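Local atomic coordinates of proteinase K (Serratia sp., PDB entry 2B6N), a protein that hydrolyses peptide bonds within proteins as a calcium-binding serine endopeptidase of the subtilase family, this chain being its peptidase domain. Residues 8-13 / 227-232; 35-40 / 78-83; 188-193 / 202-207. One frame throughout, in Å; residues are numbered along the deposited sequence. Where two conformers were deposited one is given.

Contact 1 (8-13 / 227-232); sequences WGIDRI and SPHVAG. With CA (calcium ion), chain C.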
loop_
_atom_site.group_PDB
_atom_site.type_symbol
_atom_site.label_atom_id
_atom_site.label_comp_id
_atom_site.label_asym_id
_atom_site.label_seq_id
_atom_site.Cartn_x
_atom_site.Cartn_y
_atom_site.Cartn_z
ATOM N N TRP A 8 5.619 -2.506 14.617
ATOM C CA TRP A 8 6.865 -3.074 14.074
ATOM C C TRP A 8 7.125 -2.752 12.613
ATOM O O TRP A 8 8.274 -2.530 12.236
ATOM C CB TRP A 8 6.993 -4.594 14.335
ATOM C CG TRP A 8 6.436 -5.515 13.261
ATOM C CD1 TRP A 8 5.193 -6.105 13.258
ATOM C CD2 TRP A 8 7.080 -5.929 12.046
ATOM N NE1 TRP A 8 5.047 -6.888 12.139
ATOM C CE2 TRP A 8 6.178 -6.781 11.366
ATOM C CE3 TRP A 8 8.334 -5.663 11.463
ATOM C CZ2 TRP A 8 6.492 -7.387 10.134
ATOM C CZ3 TRP A 8 8.637 -6.241 10.226
ATOM C CH2 TRP A 8 7.711 -7.107 9.579
ATOM N N GLY A 9 6.068 -2.744 11.796
ATOM C CA GLY A 9 6.221 -2.525 10.352
ATOM C C GLY A 9 6.942 -1.230 10.045
ATOM O O GLY A 9 7.991 -1.221 9.378
ATOM N N ILE A 10 6.364 -0.125 10.520
ATOM C CA ILE A 10 6.969 1.189 10.308
ATOM C C ILE A 10 8.321 1.311 11.055
ATOM O O ILE A 10 9.226 1.972 10.564
ATOM C CB ILE A 10 5.992 2.368 10.619
ATOM C CG1 ILE A 10 5.637 2.433 12.108
ATOM C CG2 ILE A 10 4.733 2.273 9.734
ATOM C CD1 ILE A 10 4.680 3.587 12.442
ATOM N N ASP A 11 8.450 0.664 12.215
ATOM C CA ASP A 11 9.763 0.586 12.920
ATOM C C ASP A 11 10.865 0.015 11.993
ATOM O O ASP A 11 12.029 0.475 12.003
ATOM C CB ASP A 11 9.622 -0.280 14.194
ATOM C CG ASP A 11 10.783 -0.092 15.201
ATOM O OD1 ASP A 11 11.757 0.646 14.918
ATOM O OD2 ASP A 11 10.687 -0.700 16.284
ATOM N N ARG A 12 10.504 -0.996 11.207
ATOM C CA ARG A 12 11.470 -1.680 10.338
ATOM C C ARG A 12 11.986 -0.854 9.165
ATOM O O ARG A 12 13.159 -0.977 8.792
ATOM C CB ARG A 12 10.878 -2.991 9.798
ATOM C CG ARG A 12 11.854 -3.826 8.887
ATOM C CD ARG A 12 12.913 -4.523 9.770
ATOM N NE ARG A 12 14.062 -5.107 9.047
ATOM C CZ ARG A 12 15.133 -4.431 8.638
ATOM N NH1 ARG A 12 15.206 -3.107 8.769
ATOM N NH2 ARG A 12 16.128 -5.081 8.051
ATOM N N ILE A 13 11.118 -0.026 8.589
ATOM C CA ILE A 13 11.405 0.593 7.297
ATOM C C ILE A 13 12.424 1.741 7.367
ATOM O O ILE A 13 13.092 2.031 6.370
ATOM C CB ILE A 13 10.089 0.995 6.559
ATOM C CG1 ILE A 13 9.200 -0.235 6.336
ATOM C CG2 ILE A 13 10.381 1.657 5.228
ATOM C CD1 ILE A 13 9.865 -1.350 5.560
ATOM N N SER A 227 1.846 -3.807 0.947
ATOM C CA SER A 227 1.590 -2.779 -0.075
ATOM C C SER A 227 1.525 -1.318 0.464
ATOM O O SER A 227 2.253 -0.466 -0.017
ATOM C CB SER A 227 0.352 -3.141 -0.923
ATOM O OG SER A 227 0.243 -2.305 -2.060
ATOM N N PRO A 228 0.636 -1.027 1.440
ATOM C CA PRO A 228 0.525 0.343 1.952
ATOM C C PRO A 228 1.801 0.910 2.606
ATOM O O PRO A 228 1.969 2.139 2.662
ATOM C CB PRO A 228 -0.606 0.247 2.990
ATOM C CG PRO A 228 -0.652 -1.177 3.365
ATOM C CD PRO A 228 -0.380 -1.898 2.055
ATOM N N HIS A 229 2.684 0.049 3.117
ATOM C CA HIS A 229 3.970 0.594 3.614
ATOM C C HIS A 229 4.678 1.268 2.434
ATOM O O HIS A 229 5.220 2.381 2.562
ATOM C CB HIS A 229 4.875 -0.500 4.220
ATOM C CG HIS A 229 4.426 -1.017 5.556
ATOM N ND1 HIS A 229 3.475 -2.006 5.686
ATOM C CD2 HIS A 229 4.853 -0.735 6.813
ATOM C CE1 HIS A 229 3.310 -2.291 6.974
ATOM N NE2 HIS A 229 4.128 -1.523 7.678
ATOM N N VAL A 230 4.682 0.585 1.282
ATOM C CA VAL A 230 5.339 1.102 0.069
ATOM C C VAL A 230 4.629 2.328 -0.491
ATOM O O VAL A 230 5.282 3.308 -0.880
ATOM C CB VAL A 230 5.514 -0.016 -1.013
ATOM C CG1 VAL A 230 6.229 0.530 -2.287
ATOM C CG2 VAL A 230 6.321 -1.180 -0.432
ATOM N N ALA A 231 3.296 2.288 -0.533
ATOM C CA ALA A 231 2.507 3.453 -0.936
ATOM C C ALA A 231 2.803 4.670 -0.054
ATOM O O ALA A 231 2.939 5.796 -0.555
ATOM C CB ALA A 231 0.999 3.117 -0.906
ATOM N N GLY A 232 2.935 4.432 1.254
ATOM C CA GLY A 232 3.254 5.491 2.205
ATOM C C GLY A 232 4.622 6.099 1.939
ATOM O O GLY A 232 4.780 7.304 2.006
HETATM CA CA CA C . 13.206 1.909 13.474
HETATM O O HOH W 1 3.362 -1.085 10.357
HETATM O O HOH W 2 15.376 3.265 13.285
#
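Helix 8-13 and helix 223-240 come nearest at Ile10 and His229, whose CA atoms are 7.4 Å apart. The axes of the two short segments approach to 11.1 Å and run at 48° to each other. This is a buried helix-helix contact of the subtilisin-like fold. It joins a helix near the N-terminus to the long helix that carries Ser224, a predicted member of the charge relay system.

The gap is bridged mainly by one side chain, His229. Its CG lies anti to the carbonyl carbon (chi1 -73°), and the imidazole reaches across to the backbone of Gly9 and Ile10. His229 NE2 comes within 3.5 Å of Gly9 CA. The N of Ile10 sits at the ring edge, in plane, 3.9 Å from His229 NE2. Beside it, Ile10 CG2 touches His229 CD2 at 4.2 Å, the two side chains crossing at about a right angle. ND1 is held by Met225 O, one turn earlier in the same helix.

On its far flank, helix 8-13 gives Asp11 O and OD1 to calcium, a site completed by Asp14, Gln15, Asp21, Asn23 and water. Water 1 links the helices, 2.8 Å from His229 NE2 and weakly bonded to Ile10 N at 3.2 Å.

Contact 2 (35-40 / 78-83); sequences AFVIDT and GTIGGS
Ala35 and Ile80 mark the closest backbone approach of strand 34-39 to the last turn of helix 72-81, with 7.8 Å between their CA atoms. The contact is wholly apolar and buried, and Ile80 carries the helix side of it. With CG2 anti to the backbone N and CG1 anti to the carbonyl carbon (chi1 -60°), Ile80 turns CG2 to Ala35 and CD1 to Val37. Ile80 CG2 meets Ala35 CB at 3.8 Å. The longer branch reaches obliquely toward the strand, and Ile80 CD1 meets Val37 CG2 at 3.9 Å. The side chains of Ile80 and Val37 lie alongside, pointing opposite ways. Ala35 and Val37 are two residues apart, so both point to the same face of the sheet, the one covered by the helix.

The strand lies inside the parallel sheet of the subtilisin-like fold, between strands 92-97 and 125-129. Helix 72-81 belongs to the beta-alpha-beta crossover from strand 53-58 to strand 92-97. Val76 and Ala77, earlier on the same helix, also pack on Val37. Ile80 also touches Pro228 and Ala231 of helix 223-240.

The strand ends at Asp39, predicted with His72 and Ser224 to form the charge relay system. Its OD1 is hydrogen-bonded to His72 ND1. Asp39 OD1 also accepts Thr40 N through its anti lone pair at 2.7 Å, with an N-H...O angle of 146°.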
loop_
_atom_site.group_PDB
_atom_site.type_symbol
_atom_site.label_atom_id
_atom_site.label_comp_id
_atom_site.label_asym_id
_atom_site.label_seq_id
_atom_site.Cartn_x
_atom_site.Cartn_y
_atom_site.Cartn_z
ATOM N N ALA A 35 -3.135 9.965 -1.457
ATOM C CA ALA A 35 -3.049 8.524 -1.573
ATOM C C ALA A 35 -4.455 7.992 -1.753
ATOM O O ALA A 35 -5.305 8.164 -0.882
ATOM C CB ALA A 35 -2.417 7.924 -0.314
ATOM N N PHE A 36 -4.678 7.350 -2.889
ATOM C CA PHE A 36 -5.967 6.744 -3.234
ATOM C C PHE A 36 -5.986 5.274 -2.794
ATOM O O PHE A 36 -5.153 4.470 -3.214
ATOM C CB PHE A 36 -6.207 6.894 -4.737
ATOM C CG PHE A 36 -6.403 8.324 -5.162
ATOM C CD1 PHE A 36 -5.318 9.111 -5.581
ATOM C CD2 PHE A 36 -7.671 8.894 -5.125
ATOM C CE1 PHE A 36 -5.505 10.459 -5.966
ATOM C CE2 PHE A 36 -7.874 10.235 -5.511
ATOM C CZ PHE A 36 -6.797 11.017 -5.923
ATOM N N VAL A 37 -6.932 4.928 -1.929
ATOM C CA VAL A 37 -6.977 3.589 -1.366
ATOM C C VAL A 37 -8.100 2.824 -2.052
ATOM O O VAL A 37 -9.276 3.061 -1.773
ATOM C CB VAL A 37 -7.174 3.638 0.162
ATOM C CG1 VAL A 37 -7.206 2.208 0.742
ATOM C CG2 VAL A 37 -6.051 4.466 0.805
ATOM N N ILE A 38 -7.730 1.958 -2.989
ATOM C CA ILE A 38 -8.717 1.205 -3.785
ATOM C C ILE A 38 -8.959 -0.118 -3.067
ATOM O O ILE A 38 -8.103 -0.987 -3.086
ATOM C CB ILE A 38 -8.201 0.962 -5.241
ATOM C CG1 ILE A 38 -7.818 2.302 -5.902
ATOM C CG2 ILE A 38 -9.272 0.174 -6.066
ATOM C CD1 ILE A 38 -7.061 2.191 -7.254
ATOM N N ASP A 39 -10.103 -0.247 -2.399
ATOM C CA ASP A 39 -10.235 -1.271 -1.370
ATOM C C ASP A 39 -11.700 -1.352 -0.920
ATOM O O ASP A 39 -12.626 -1.057 -1.707
ATOM C CB ASP A 39 -9.296 -0.908 -0.187
ATOM C CG ASP A 39 -8.758 -2.119 0.545
ATOM O OD1 ASP A 39 -9.573 -2.859 1.175
ATOM O OD2 ASP A 39 -7.509 -2.314 0.524
ATOM N N THR A 40 -11.916 -1.738 0.334
ATOM C CA THR A 40 -13.265 -1.933 0.873
ATOM C C THR A 40 -13.917 -0.632 1.348
ATOM O O THR A 40 -15.018 -0.657 1.892
ATOM C CB THR A 40 -13.281 -2.929 2.059
ATOM O OG1 THR A 40 -12.508 -2.393 3.147
ATOM C CG2 THR A 40 -12.748 -4.303 1.658
ATOM N N GLY A 78 -4.723 3.275 7.190
ATOM C CA GLY A 78 -3.962 3.699 8.382
ATOM C C GLY A 78 -2.463 3.410 8.236
ATOM O O GLY A 78 -1.636 4.150 8.723
ATOM N N THR A 79 -2.103 2.320 7.564
ATOM C CA THR A 79 -0.688 2.036 7.347
ATOM C C THR A 79 -0.045 3.095 6.436
ATOM O O THR A 79 1.119 3.478 6.628
ATOM C CB THR A 79 -0.473 0.588 6.827
ATOM O OG1 THR A 79 -0.896 -0.317 7.842
ATOM C CG2 THR A 79 1.032 0.315 6.536
ATOM N N ILE A 80 -0.801 3.577 5.448
ATOM C CA ILE A 80 -0.274 4.635 4.574
ATOM C C ILE A 80 -0.125 5.959 5.355
ATOM O O ILE A 80 0.936 6.603 5.314
ATOM C CB ILE A 80 -1.195 4.892 3.332
ATOM C CG1 ILE A 80 -1.346 3.618 2.469
ATOM C CG2 ILE A 80 -0.600 6.058 2.490
ATOM C CD1 ILE A 80 -2.269 3.823 1.215
ATOM N N GLY A 81 -1.183 6.342 6.071
ATOM C CA GLY A 81 -1.301 7.731 6.543
ATOM C C GLY A 81 -1.826 8.012 7.922
ATOM O O GLY A 81 -2.097 9.165 8.248
ATOM N N GLY A 82 -1.996 6.975 8.738
ATOM C CA GLY A 82 -2.428 7.161 10.131
ATOM C C GLY A 82 -1.421 7.912 10.997
ATOM O O GLY A 82 -0.206 7.774 10.806
ATOM N N SER A 83 -1.926 8.720 11.938
ATOM C CA SER A 83 -1.078 9.477 12.881
ATOM C C SER A 83 -0.125 8.526 13.629
ATOM O O SER A 83 1.092 8.783 13.735
ATOM C CB SER A 83 -1.981 10.240 13.899
#

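Contact 3 (188-193 / 202-207); sequences SSFSNY and PGSSIT. With SO4 (sulfate ion), chain D.
Ser188 and Ser204 bring the two segments together, with CA atoms 6.4 Å apart. The first segment opens with a type I beta turn, Ser188 to Ser191, in the loop between strands 176-181 and 199-202 of the subtilisin-like fold. The second leaves strand 199-202 and enters strand 206-209.

Polar contacts come first. Ser188 OG lies 2.7 Å from Ser204 OG, within hydrogen-bonding distance, and is also hydrogen-bonded to Ser180 OG. The turn is closed by Ser191 N to Ser188 O, 2.9 Å. After it, Ser191 OG donates to Asn192 O.

A sulfate ion, probably from the crystallisation liquor, adds a second link. Ser189 N donates to sulfate O3 at 2.8 Å with an angle of 162°. Ser189 OG donates to sulfate O2 at 2.6 Å. From the other segment, Ser204 OG donates to sulfate O4 at a short 2.5 Å. The anion thus ties the turn to Ser204 without a charged side chain among its bonds to these segments.

Packing centres on Phe190. Its CG stands between the backbone N and the carbonyl carbon (chi1 52°), which folds the ring back over its own turn. One face covers Ser188 CB, which sits 3.4 Å above the plane and toward the rim. Ser204 OG approaches obliquely at CE2. Phe190 also packs on an apolar side chain of the bound peptide, consistent with a place beside the substrate cleft. At the ring edge, near its plane, the carbonyl oxygen of Gly203 comes to 4.3 Å from Phe190 CZ.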
loop_
_atom_site.group_PDB
_atom_site.type_symbol
_atom_site.label_atom_id
_atom_site.label_comp_id
_atom_site.label_asym_id
_atom_site.label_seq_id
_atom_site.Cartn_x
_atom_site.Cartn_y
_atom_site.Cartn_z
ATOM N N SER A 188 7.342 -13.720 4.320
ATOM C CA SER A 188 6.169 -14.312 4.969
ATOM C C SER A 188 5.788 -15.598 4.251
ATOM O O SER A 188 5.879 -15.668 3.021
ATOM C CB SER A 188 4.980 -13.329 4.936
ATOM O OG SER A 188 5.329 -12.080 5.543
ATOM N N SER A 189 5.337 -16.611 5.000
ATOM C CA SER A 189 5.087 -17.940 4.404
ATOM C C SER A 189 4.090 -17.923 3.247
ATOM O O SER A 189 4.165 -18.771 2.336
ATOM C CB SER A 189 4.618 -18.932 5.472
ATOM O OG SER A 189 3.395 -18.489 6.041
ATOM N N PHE A 190 3.150 -16.971 3.293
ATOM C CA PHE A 190 2.089 -16.862 2.304
ATOM C C PHE A 190 2.492 -15.963 1.128
ATOM O O PHE A 190 1.768 -15.885 0.158
ATOM C CB PHE A 190 0.826 -16.266 2.963
ATOM C CG PHE A 190 1.098 -14.983 3.693
ATOM C CD1 PHE A 190 1.276 -13.802 2.991
ATOM C CD2 PHE A 190 1.230 -14.976 5.078
ATOM C CE1 PHE A 190 1.575 -12.603 3.663
ATOM C CE2 PHE A 190 1.516 -13.800 5.759
ATOM C CZ PHE A 190 1.680 -12.610 5.056
ATOM N N SER A 191 3.609 -15.238 1.233
ATOM C CA SER A 191 3.901 -14.196 0.225
ATOM C C SER A 191 4.182 -14.784 -1.159
ATOM O O SER A 191 5.034 -15.676 -1.319
ATOM C CB SER A 191 5.076 -13.293 0.629
ATOM O OG SER A 191 5.215 -12.223 -0.323
ATOM N N ASN A 192 3.483 -14.267 -2.161
ATOM C CA ASN A 192 3.884 -14.529 -3.532
ATOM C C ASN A 192 5.271 -13.933 -3.755
ATOM O O ASN A 192 5.740 -13.108 -2.960
ATOM C CB ASN A 192 2.870 -13.965 -4.524
ATOM C CG ASN A 192 1.585 -14.770 -4.556
ATOM O OD1 ASN A 192 1.516 -15.874 -4.006
ATOM N ND2 ASN A 192 0.563 -14.229 -5.208
ATOM N N TYR A 193 5.921 -14.342 -4.842
ATOM C CA TYR A 193 7.344 -14.114 -5.021
ATOM C C TYR A 193 7.642 -14.103 -6.527
ATOM O O TYR A 193 6.733 -14.317 -7.363
ATOM C CB TYR A 193 8.158 -15.212 -4.289
ATOM C CG TYR A 193 7.798 -16.616 -4.713
ATOM C CD1 TYR A 193 8.273 -17.139 -5.915
ATOM C CD2 TYR A 193 6.961 -17.419 -3.927
ATOM C CE1 TYR A 193 7.935 -18.421 -6.337
ATOM C CE2 TYR A 193 6.624 -18.720 -4.338
ATOM C CZ TYR A 193 7.122 -19.199 -5.550
ATOM O OH TYR A 193 6.812 -20.454 -5.989
ATOM N N PRO A 202 7.211 -5.038 5.262
ATOM C CA PRO A 202 6.527 -5.725 6.374
ATOM C C PRO A 202 5.072 -6.022 6.083
ATOM O O PRO A 202 4.292 -5.109 5.749
ATOM C CB PRO A 202 6.634 -4.716 7.517
ATOM C CG PRO A 202 7.973 -4.062 7.272
ATOM C CD PRO A 202 7.930 -3.842 5.740
ATOM N N GLY A 203 4.693 -7.284 6.235
ATOM C CA GLY A 203 3.302 -7.674 5.983
ATOM C C GLY A 203 2.713 -8.663 6.963
ATOM O O GLY A 203 1.501 -8.823 6.996
ATOM N N SER A 204 3.548 -9.318 7.766
ATOM C CA SER A 204 3.029 -10.237 8.800
ATOM C C SER A 204 2.763 -9.492 10.124
ATOM O O SER A 204 3.631 -8.755 10.606
ATOM C CB SER A 204 3.996 -11.407 9.030
ATOM O OG SER A 204 4.073 -12.304 7.914
ATOM N N SER A 205 1.566 -9.687 10.689
ATOM C CA SER A 205 1.159 -9.128 12.006
ATOM C C SER A 205 1.365 -7.616 12.088
ATOM O O SER A 205 2.144 -7.113 12.903
ATOM C CB SER A 205 1.862 -9.846 13.176
ATOM O OG SER A 205 1.499 -11.216 13.218
ATOM N N ILE A 206 0.682 -6.905 11.192
ATOM C CA ILE A 206 0.769 -5.448 11.077
ATOM C C ILE A 206 -0.412 -4.822 11.809
ATOM O O ILE A 206 -1.562 -5.160 11.535
ATOM C CB ILE A 206 0.734 -4.999 9.574
ATOM C CG1 ILE A 206 1.941 -5.579 8.800
ATOM C CG2 ILE A 206 0.619 -3.449 9.450
ATOM C CD1 ILE A 206 3.331 -5.206 9.400
ATOM N N THR A 207 -0.126 -3.909 12.738
ATOM C CA THR A 207 -1.183 -3.212 13.458
ATOM C C THR A 207 -1.519 -1.881 12.795
ATOM O O THR A 207 -0.614 -1.126 12.374
ATOM C CB THR A 207 -0.810 -2.969 14.932
ATOM O OG1 THR A 207 -0.417 -4.212 15.535
ATOM C CG2 THR A 207 -2.027 -2.385 15.682
HETATM S S SO4 D . 4.238 -16.006 8.639
HETATM O O1 SO4 D . 4.648 -16.417 9.987
HETATM O O2 SO4 D . 3.214 -16.910 8.114
HETATM O O3 SO4 D . 5.402 -16.084 7.747
HETATM O O4 SO4 D . 3.652 -14.675 8.741
#

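Contact 1 is the middle of the three. Its centre is about 12 Å from the centres of contacts 2 and 3, whose own centres are about 18 Å apart. Contact 1 joins contact 2 where Pro228 CB packs on Ile80 CG1 at 3.5 Å and His229 ND1 on Thr79 CG2 at 3.5 Å. It joins contact 3 through Trp8 NE1 and Ser204 O, a probable hydrogen bond of 2.8 Å. Contacts 2 and 3 barely touch, at Thr79 OG1 and Ile206 CG2. The predicted charge relay system draws on contact 2 for Asp39. In contact 3 the Phe190 side chain lies about 8 Å from that of Ser224. Calcium is bound at contact 1.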